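Local structure of amine Dehydrogenase (Pseudomonas putida, 1JMX) at residues A[340-348]-A[400-408]; A[61-72]-A[230-238]. The protein probably transfers electrons through two covalently bound c-type hemes, as the heme-carrying subunit of a quinohemoprotein amine dehydrogenase. All blocks are in the same frame, centred on the assembly; numbering follows the deposited sequence.

Overall arrangement
The two contacts lie 45 Å apart, centre to centre, on opposite sides of the chain's centre, and their nearest atoms are about 24 Å from each other. Both are joints between domains. Contact 2, residues 61-72 with 230-238, seats the heme-binding domain against a closed antiparallel beta barrel, and the side chain of Val-61 comes within about 8 Å of a bound heme c. Contact 1, residues 340-348 with 400-408, joins the third and fourth domains on the far side of the molecule from contact 2, away from the hemes; a nickel ion sits about 11 Å from the side chain of Lys-400. Along the chain the contacts follow one another without nesting.

Contact 1: residues A[340-348]-A[400-408]; sequences ADAKPGQRE and KDANGQPLR
Pro-344, Gly-345 and Gln-346 meet Asp-401, Ala-402 and Leu-407 in a small, partly buried joint between two beta domains, where the lead-in to strand 345-351 lies against the turn linking strands 391-400 and 406-420. A single backbone hydrogen bond ties the loops: Ala-402 N donates to Pro-344 O at 2.9 Å, tilted 31° from the carbonyl plane. Beside it the Pro-344 ring rests on the turn backbone, with CB 3.6 Å from Lys-400 O. Gly-345 brings its CA to 3.7 Å from Asp-401 CB; a side chain here would probably be pressed against that methylene and jammed on Pro-344 O.

Residues 401-404 form a type I beta turn closing a beta hairpin, and Asp-401 braces it from within. With CG set between the backbone N and the carbonyl carbon (chi1 62°), its carboxylate folds back over the turn. OD1 accepts a hydrogen bond from Gln-405 N at 2.8 Å, on its syn side, and a weak one from Asn-403 N. While the carboxylate is engaged within the turn, Asp-401 CB touches Pro-344 O and Gly-345 CA.

Leu-407 points its branch at strand 345-351: CD1 lies 4.0 Å from Gly-345 N, and CD2 meets the Gln-346 amide at 3.4 Å from NE2. The bend at chi2 (-88°) of Gln-346 swings that amide across the leucine. Lys-343, exposed to solvent, lays CD alongside the Ala-402 methyl, 4.0 Å from CB. The charged ends of Lys-400 and Arg-408 turn to Glu-366 and Glu-396.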
loop_
_atom_site.group_PDB
_atom_site.type_symbol
_atom_site.label_atom_id
_atom_site.label_comp_id
_atom_site.label_asym_id
_atom_site.label_seq_id
_atom_site.Cartn_x
_atom_site.Cartn_y
_atom_site.Cartn_z
ATOM N N ALA A 340 -18.860 -11.325 48.168
ATOM C CA ALA A 340 -18.611 -12.562 47.433
ATOM C C ALA A 340 -19.949 -13.072 46.895
ATOM O O ALA A 340 -20.001 -13.924 46.000
ATOM C CB ALA A 340 -17.971 -13.604 48.355
ATOM N N ASP A 341 -21.024 -12.494 47.430
ATOM C CA ASP A 341 -22.392 -12.841 47.080
ATOM C C ASP A 341 -22.982 -11.912 46.013
ATOM O O ASP A 341 -24.047 -12.211 45.453
ATOM C CB ASP A 341 -23.257 -12.790 48.354
ATOM C CG ASP A 341 -24.610 -13.477 48.182
ATOM O OD1 ASP A 341 -24.680 -14.715 48.378
ATOM O OD2 ASP A 341 -25.613 -12.785 47.866
ATOM N N ALA A 342 -22.304 -10.791 45.742
ATOM C CA ALA A 342 -22.770 -9.816 44.750
ATOM C C ALA A 342 -23.030 -10.500 43.413
ATOM O O ALA A 342 -22.152 -11.186 42.885
ATOM C CB ALA A 342 -21.746 -8.693 44.584
ATOM N N LYS A 343 -24.255 -10.368 42.906
ATOM C CA LYS A 343 -24.637 -10.981 41.634
ATOM C C LYS A 343 -23.890 -10.366 40.461
ATOM O O LYS A 343 -23.750 -9.148 40.367
ATOM C CB LYS A 343 -26.145 -10.851 41.399
ATOM C CG LYS A 343 -27.011 -11.831 42.191
ATOM C CD LYS A 343 -26.792 -13.284 41.733
ATOM C CE LYS A 343 -27.734 -14.269 42.449
ATOM N NZ LYS A 343 -29.178 -14.078 42.081
ATOM N N PRO A 344 -23.412 -11.206 39.536
ATOM C CA PRO A 344 -22.679 -10.719 38.365
ATOM C C PRO A 344 -23.582 -9.912 37.421
ATOM O O PRO A 344 -24.721 -10.292 37.169
ATOM C CB PRO A 344 -22.189 -12.014 37.717
ATOM C CG PRO A 344 -23.279 -12.987 38.046
ATOM C CD PRO A 344 -23.540 -12.674 39.503
ATOM N N GLY A 345 -23.086 -8.775 36.944
ATOM C CA GLY A 345 -23.860 -7.947 36.036
ATOM C C GLY A 345 -23.395 -6.506 36.074
ATOM O O GLY A 345 -22.573 -6.134 36.914
ATOM N N GLN A 346 -23.928 -5.689 35.172
ATOM C CA GLN A 346 -23.549 -4.284 35.115
ATOM C C GLN A 346 -24.298 -3.469 36.182
ATOM O O GLN A 346 -25.444 -3.758 36.524
ATOM C CB GLN A 346 -23.795 -3.702 33.707
ATOM C CG GLN A 346 -23.002 -4.357 32.552
ATOM C CD GLN A 346 -21.605 -3.747 32.303
ATOM O OE1 GLN A 346 -21.274 -2.663 32.802
ATOM N NE2 GLN A 346 -20.789 -4.448 31.510
ATOM N N ARG A 347 -23.635 -2.446 36.704
ATOM C CA ARG A 347 -24.219 -1.581 37.728
ATOM C C ARG A 347 -24.264 -0.147 37.233
ATOM O O ARG A 347 -23.283 0.356 36.680
ATOM C CB ARG A 347 -23.383 -1.637 39.006
ATOM C CG ARG A 347 -23.367 -3.006 39.650
ATOM C CD ARG A 347 -24.743 -3.349 40.204
ATOM N NE ARG A 347 -24.977 -4.787 40.263
ATOM C CZ ARG A 347 -24.239 -5.656 40.945
ATOM N NH1 ARG A 347 -23.194 -5.260 41.659
ATOM N NH2 ARG A 347 -24.535 -6.942 40.887
ATOM N N GLU A 348 -25.408 0.504 37.386
ATOM C CA GLU A 348 -25.491 1.881 36.960
ATOM C C GLU A 348 -24.847 2.706 38.045
ATOM O O GLU A 348 -25.384 2.819 39.142
ATOM C CB GLU A 348 -26.932 2.320 36.735
ATOM C CG GLU A 348 -27.191 2.865 35.320
ATOM C CD GLU A 348 -26.358 4.115 34.968
ATOM O OE1 GLU A 348 -25.109 4.120 35.159
ATOM O OE2 GLU A 348 -26.960 5.101 34.472
ATOM N N LYS A 400 -20.782 -14.103 32.271
ATOM C CA LYS A 400 -22.228 -14.113 32.169
ATOM C C LYS A 400 -22.807 -13.483 33.408
ATOM O O LYS A 400 -22.280 -13.664 34.508
ATOM C CB LYS A 400 -22.761 -15.540 32.010
ATOM C CG LYS A 400 -22.590 -16.112 30.612
ATOM C CD LYS A 400 -23.446 -17.343 30.432
ATOM C CE LYS A 400 -23.486 -17.788 28.967
ATOM N NZ LYS A 400 -22.162 -18.231 28.454
ATOM N N ASP A 401 -23.865 -12.704 33.232
ATOM C CA ASP A 401 -24.492 -12.069 34.373
ATOM C C ASP A 401 -25.514 -13.004 35.043
ATOM O O ASP A 401 -25.666 -14.172 34.635
ATOM C CB ASP A 401 -25.117 -10.733 33.967
ATOM C CG ASP A 401 -26.203 -10.877 32.936
ATOM O OD1 ASP A 401 -26.622 -12.009 32.629
ATOM O OD2 ASP A 401 -26.658 -9.832 32.445
ATOM N N ALA A 402 -26.192 -12.487 36.070
ATOM C CA ALA A 402 -27.193 -13.248 36.822
ATOM C C ALA A 402 -28.327 -13.755 35.935
ATOM O O ALA A 402 -28.975 -14.754 36.256
ATOM C CB ALA A 402 -27.748 -12.404 37.947
ATOM N N ASN A 403 -28.548 -13.072 34.812
ATOM C CA ASN A 403 -29.591 -13.455 33.865
ATOM C C ASN A 403 -29.115 -14.412 32.766
ATOM O O ASN A 403 -29.838 -14.653 31.795
ATOM C CB ASN A 403 -30.216 -12.210 33.233
ATOM C CG ASN A 403 -31.022 -11.398 34.227
ATOM O OD1 ASN A 403 -31.437 -11.916 35.272
ATOM N ND2 ASN A 403 -31.252 -10.123 33.915
ATOM N N GLY A 404 -27.907 -14.952 32.911
ATOM C CA GLY A 404 -27.387 -15.878 31.915
ATOM C C GLY A 404 -26.992 -15.244 30.590
ATOM O O GLY A 404 -26.680 -15.946 29.621
ATOM N N GLN A 405 -27.013 -13.915 30.547
ATOM C CA GLN A 405 -26.647 -13.174 29.349
ATOM C C GLN A 405 -25.155 -12.808 29.388
ATOM O O GLN A 405 -24.565 -12.686 30.469
ATOM C CB GLN A 405 -27.510 -11.910 29.233
ATOM C CG GLN A 405 -27.931 -11.573 27.787
ATOM C CD GLN A 405 -28.672 -12.731 27.104
ATOM O OE1 GLN A 405 -29.658 -13.256 27.644
ATOM N NE2 GLN A 405 -28.181 -13.151 25.926
ATOM N N PRO A 406 -24.509 -12.699 28.208
ATOM C CA PRO A 406 -23.086 -12.350 28.136
ATOM C C PRO A 406 -22.791 -11.015 28.821
ATOM O O PRO A 406 -23.561 -10.051 28.719
ATOM C CB PRO A 406 -22.828 -12.297 26.631
ATOM C CG PRO A 406 -23.761 -13.332 26.107
ATOM C CD PRO A 406 -25.025 -13.016 26.864
ATOM N N LEU A 407 -21.648 -10.961 29.488
ATOM C CA LEU A 407 -21.239 -9.785 30.234
ATOM C C LEU A 407 -19.807 -9.435 29.840
ATOM O O LEU A 407 -18.914 -10.266 29.975
ATOM C CB LEU A 407 -21.275 -10.135 31.729
ATOM C CG LEU A 407 -21.385 -9.161 32.910
ATOM C CD1 LEU A 407 -20.442 -9.657 34.011
ATOM C CD2 LEU A 407 -21.068 -7.728 32.542
ATOM N N ARG A 408 -19.595 -8.242 29.291
ATOM C CA ARG A 408 -18.240 -7.828 28.956
ATOM C C ARG A 408 -17.674 -7.225 30.244
ATOM O O ARG A 408 -18.174 -6.215 30.738
ATOM C CB ARG A 408 -18.209 -6.795 27.823
ATOM C CG ARG A 408 -16.769 -6.436 27.399
ATOM C CD ARG A 408 -16.719 -5.529 26.177
ATOM N NE ARG A 408 -16.186 -4.196 26.472
ATOM C CZ ARG A 408 -14.896 -3.868 26.438
ATOM N NH1 ARG A 408 -13.982 -4.773 26.121
ATOM N NH2 ARG A 408 -14.508 -2.638 26.746
#

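Contact 2: residues A[61-72]-A[230-238]; sequences VKYLADKQGLAP and AILYNGYEW
Ile-231 opens the contact, its CG2 methyl packing against CD and CE of Lys-62 on helix 54-67. Leu-232 offers its carbonyl O to Lys-62 NZ in a weak bond of 3.4 Å; that ammonium is held more firmly by Asp-66 OD2, at 2.7 Å, and by Asp-208. The Tyr-233 ring turns an edge to the helix, with Lys-62 CA in its plane, CD2 3.9 Å from Ala-65 CB and CE2 3.7 Å from Lys-62 CD. Asn-234 N then points almost straight (174°) at Asp-66 OD1, 3.1 Å away and met from above the carboxylate plane. With CG anti to its N (chi1 -163°), the Asn-234 side chain reaches the loop after the helix, where ND2 and Leu-70 N share one water. Across from Tyr-233 the chain fits two residues, Tyr-236 and Glu-237, in a classic beta bulge. The Tyr-236 hydroxyl donates to Leu-70 O at 2.9 Å, and Pro-72 CG sits over the ring centre in a CH-pi contact, 3.6 Å from the centroid. A leucine in place of Tyr-236 would probably leave Leu-70 O without its hydroxyl partner and Pro-72 without a flat face to rest on. Helix 34-48 touches both Val-61 and Tyr-233, while helix 165-173 borders Ala-71, Pro-72 and Asn-234, so this barrel turn between strands 223-233 and 237-244 sits among helices 34-48, 54-67 and 165-173.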
loop_
_atom_site.group_PDB
_atom_site.type_symbol
_atom_site.label_atom_id
_atom_site.label_comp_id
_atom_site.label_asym_id
_atom_site.label_seq_id
_atom_site.Cartn_x
_atom_site.Cartn_y
_atom_site.Cartn_z
ATOM N N VAL A 61 -4.299 25.890 3.910
ATOM C CA VAL A 61 -5.052 24.753 4.446
ATOM C C VAL A 61 -6.153 25.266 5.371
ATOM O O VAL A 61 -7.302 24.862 5.250
ATOM C CB VAL A 61 -4.130 23.767 5.217
ATOM C CG1 VAL A 61 -4.962 22.723 5.962
ATOM C CG2 VAL A 61 -3.165 23.080 4.250
ATOM N N LYS A 62 -5.799 26.193 6.260
ATOM C CA LYS A 62 -6.754 26.780 7.198
ATOM C C LYS A 62 -7.882 27.444 6.418
ATOM O O LYS A 62 -9.062 27.195 6.675
ATOM C CB LYS A 62 -6.054 27.807 8.096
ATOM C CG LYS A 62 -6.971 28.542 9.083
ATOM C CD LYS A 62 -7.359 27.659 10.257
ATOM C CE LYS A 62 -8.182 28.408 11.296
ATOM N NZ LYS A 62 -9.631 28.490 10.974
ATOM N N TYR A 63 -7.500 28.242 5.425
ATOM C CA TYR A 63 -8.455 28.956 4.587
ATOM C C TYR A 63 -9.398 28.015 3.845
ATOM O O TYR A 63 -10.615 28.187 3.871
ATOM C CB TYR A 63 -7.714 29.856 3.581
ATOM C CG TYR A 63 -8.641 30.604 2.651
ATOM C CD1 TYR A 63 -8.826 30.191 1.327
ATOM C CD2 TYR A 63 -9.380 31.700 3.107
ATOM C CE1 TYR A 63 -9.730 30.845 0.485
ATOM C CE2 TYR A 63 -10.288 32.363 2.272
ATOM C CZ TYR A 63 -10.461 31.928 0.965
ATOM O OH TYR A 63 -11.378 32.566 0.157
ATOM N N LEU A 64 -8.836 27.007 3.197
ATOM C CA LEU A 64 -9.642 26.063 2.432
ATOM C C LEU A 64 -10.456 25.100 3.296
ATOM O O LEU A 64 -11.574 24.752 2.946
ATOM C CB LEU A 64 -8.748 25.312 1.451
ATOM C CG LEU A 64 -8.089 26.253 0.442
ATOM C CD1 LEU A 64 -6.942 25.561 -0.257
ATOM C CD2 LEU A 64 -9.134 26.754 -0.545
ATOM N N ALA A 65 -9.914 24.723 4.448
ATOM C CA ALA A 65 -10.591 23.811 5.361
ATOM C C ALA A 65 -11.851 24.443 5.962
ATOM O O ALA A 65 -12.828 23.756 6.232
ATOM C CB ALA A 65 -9.635 23.365 6.459
ATOM N N ASP A 66 -11.814 25.753 6.174
ATOM C CA ASP A 66 -12.952 26.482 6.722
ATOM C C ASP A 66 -13.982 26.757 5.636
ATOM O O ASP A 66 -15.165 26.515 5.832
ATOM C CB ASP A 66 -12.503 27.812 7.329
ATOM C CG ASP A 66 -11.837 27.657 8.681
ATOM O OD1 ASP A 66 -11.306 26.574 9.016
ATOM O OD2 ASP A 66 -11.835 28.650 9.423
ATOM N N LYS A 67 -13.524 27.265 4.493
ATOM C CA LYS A 67 -14.403 27.583 3.363
ATOM C C LYS A 67 -15.067 26.350 2.748
ATOM O O LYS A 67 -16.279 26.331 2.498
ATOM C CB LYS A 67 -13.615 28.319 2.270
ATOM C CG LYS A 67 -13.999 29.779 2.087
ATOM C CD LYS A 67 -13.861 30.557 3.405
ATOM C CE LYS A 67 -12.461 30.401 4.025
ATOM N NZ LYS A 67 -12.300 30.924 5.431
ATOM N N GLN A 68 -14.255 25.328 2.491
ATOM C CA GLN A 68 -14.734 24.096 1.881
ATOM C C GLN A 68 -14.404 22.857 2.701
ATOM O O GLN A 68 -13.531 22.066 2.351
ATOM C CB GLN A 68 -14.167 23.981 0.471
ATOM C CG GLN A 68 -14.671 25.064 -0.470
ATOM C CD GLN A 68 -13.620 25.490 -1.464
ATOM O OE1 GLN A 68 -13.462 26.679 -1.743
ATOM N NE2 GLN A 68 -12.879 24.529 -1.989
ATOM N N GLY A 69 -15.121 22.702 3.804
ATOM C CA GLY A 69 -14.916 21.557 4.665
ATOM C C GLY A 69 -16.129 20.653 4.639
ATOM O O GLY A 69 -17.015 20.804 3.799
ATOM N N LEU A 70 -16.156 19.691 5.551
ATOM C CA LEU A 70 -17.271 18.763 5.631
ATOM C C LEU A 70 -18.049 19.017 6.915
ATOM O O LEU A 70 -17.483 19.431 7.921
ATOM C CB LEU A 70 -16.768 17.315 5.650
ATOM C CG LEU A 70 -15.841 16.781 4.564
ATOM C CD1 LEU A 70 -15.633 15.294 4.788
ATOM C CD2 LEU A 70 -16.434 17.016 3.199
ATOM N N ALA A 71 -19.354 18.801 6.869
ATOM C CA ALA A 71 -20.166 18.941 8.062
ATOM C C ALA A 71 -19.778 17.750 8.957
ATOM O O ALA A 71 -19.233 16.755 8.475
ATOM C CB ALA A 71 -21.640 18.884 7.701
ATOM N N PRO A 72 -20.008 17.855 10.275
ATOM C CA PRO A 72 -19.660 16.751 11.168
ATOM C C PRO A 72 -20.246 15.412 10.724
ATOM O O PRO A 72 -19.532 14.421 10.639
ATOM C CB PRO A 72 -20.231 17.215 12.505
ATOM C CG PRO A 72 -20.046 18.692 12.430
ATOM C CD PRO A 72 -20.529 18.998 11.042
ATOM N N ALA A 230 -3.084 24.181 19.787
ATOM C CA ALA A 230 -4.061 23.587 18.899
ATOM C C ALA A 230 -4.724 24.639 18.020
ATOM O O ALA A 230 -4.699 25.835 18.330
ATOM C CB ALA A 230 -5.106 22.853 19.704
ATOM N N ILE A 231 -5.252 24.181 16.887
ATOM C CA ILE A 231 -5.952 25.026 15.933
ATOM C C ILE A 231 -7.300 24.361 15.757
ATOM O O ILE A 231 -7.437 23.157 15.956
ATOM C CB ILE A 231 -5.233 25.093 14.554
ATOM C CG1 ILE A 231 -3.830 25.681 14.717
ATOM C CG2 ILE A 231 -6.021 25.991 13.581
ATOM C CD1 ILE A 231 -3.071 25.859 13.404
ATOM N N LEU A 232 -8.290 25.153 15.380
ATOM C CA LEU A 232 -9.634 24.650 15.187
ATOM C C LEU A 232 -10.081 24.966 13.756
ATOM O O LEU A 232 -10.118 26.130 13.347
ATOM C CB LEU A 232 -10.560 25.289 16.231
ATOM C CG LEU A 232 -11.974 24.806 16.570
ATOM C CD1 LEU A 232 -13.010 25.685 15.912
ATOM C CD2 LEU A 232 -12.168 23.344 16.237
ATOM N N TYR A 233 -10.352 23.905 12.997
ATOM C CA TYR A 233 -10.801 24.001 11.612
ATOM C C TYR A 233 -12.292 23.762 11.496
ATOM O O TYR A 233 -12.844 22.899 12.171
ATOM C CB TYR A 233 -10.105 22.953 10.745
ATOM C CG TYR A 233 -8.609 23.065 10.683
ATOM C CD1 TYR A 233 -7.799 22.178 11.385
ATOM C CD2 TYR A 233 -7.997 24.027 9.882
ATOM C CE1 TYR A 233 -6.420 22.238 11.287
ATOM C CE2 TYR A 233 -6.620 24.097 9.776
ATOM C CZ TYR A 233 -5.838 23.198 10.478
ATOM O OH TYR A 233 -4.476 23.247 10.362
ATOM N N ASN A 234 -12.937 24.540 10.638
ATOM C CA ASN A 234 -14.365 24.409 10.370
ATOM C C ASN A 234 -15.265 24.365 11.606
ATOM O O ASN A 234 -16.293 23.696 11.603
ATOM C CB ASN A 234 -14.604 23.180 9.484
ATOM C CG ASN A 234 -15.968 23.183 8.820
ATOM O OD1 ASN A 234 -16.595 24.224 8.668
ATOM N ND2 ASN A 234 -16.431 22.009 8.418
ATOM N N GLY A 235 -14.853 25.048 12.670
ATOM C CA GLY A 235 -15.656 25.112 13.879
ATOM C C GLY A 235 -15.744 23.886 14.763
ATOM O O GLY A 235 -16.342 23.966 15.834
ATOM N N TYR A 236 -15.161 22.763 14.345
ATOM C CA TYR A 236 -15.206 21.544 15.155
ATOM C C TYR A 236 -13.973 20.656 15.033
ATOM O O TYR A 236 -13.664 19.917 15.962
ATOM C CB TYR A 236 -16.475 20.728 14.866
ATOM C CG TYR A 236 -16.454 19.922 13.579
ATOM C CD1 TYR A 236 -16.311 18.535 13.605
ATOM C CD2 TYR A 236 -16.591 20.547 12.340
ATOM C CE1 TYR A 236 -16.308 17.789 12.433
ATOM C CE2 TYR A 236 -16.588 19.814 11.161
ATOM C CZ TYR A 236 -16.450 18.438 11.213
ATOM O OH TYR A 236 -16.485 17.711 10.052
ATOM N N GLU A 237 -13.267 20.735 13.904
ATOM C CA GLU A 237 -12.069 19.921 13.681
ATOM C C GLU A 237 -10.843 20.407 14.442
ATOM O O GLU A 237 -10.058 21.224 13.958
ATOM C CB GLU A 237 -11.762 19.788 12.188
ATOM C CG GLU A 237 -12.742 18.906 11.417
ATOM C CD GLU A 237 -12.597 17.409 11.711
ATOM O OE1 GLU A 237 -11.865 17.014 12.645
ATOM O OE2 GLU A 237 -13.229 16.611 10.990
ATOM N N TRP A 238 -10.678 19.846 15.632
ATOM C CA TRP A 238 -9.587 20.174 16.532
ATOM C C TRP A 238 -8.307 19.410 16.214
ATOM O O TRP A 238 -8.294 18.181 16.186
ATOM C CB TRP A 238 -10.036 19.882 17.963
ATOM C CG TRP A 238 -8.979 20.014 19.010
ATOM C CD1 TRP A 238 -8.030 19.087 19.343
ATOM C CD2 TRP A 238 -8.808 21.109 19.916
ATOM N NE1 TRP A 238 -7.285 19.534 20.406
ATOM C CE2 TRP A 238 -7.740 20.772 20.780
ATOM C CE3 TRP A 238 -9.455 22.341 20.085
ATOM C CZ2 TRP A 238 -7.306 21.627 21.805
ATOM C CZ3 TRP A 238 -9.025 23.187 21.099
ATOM C CH2 TRP A 238 -7.959 22.826 21.946
HETATM O O HOH W 1 -14.209 20.140 7.871
#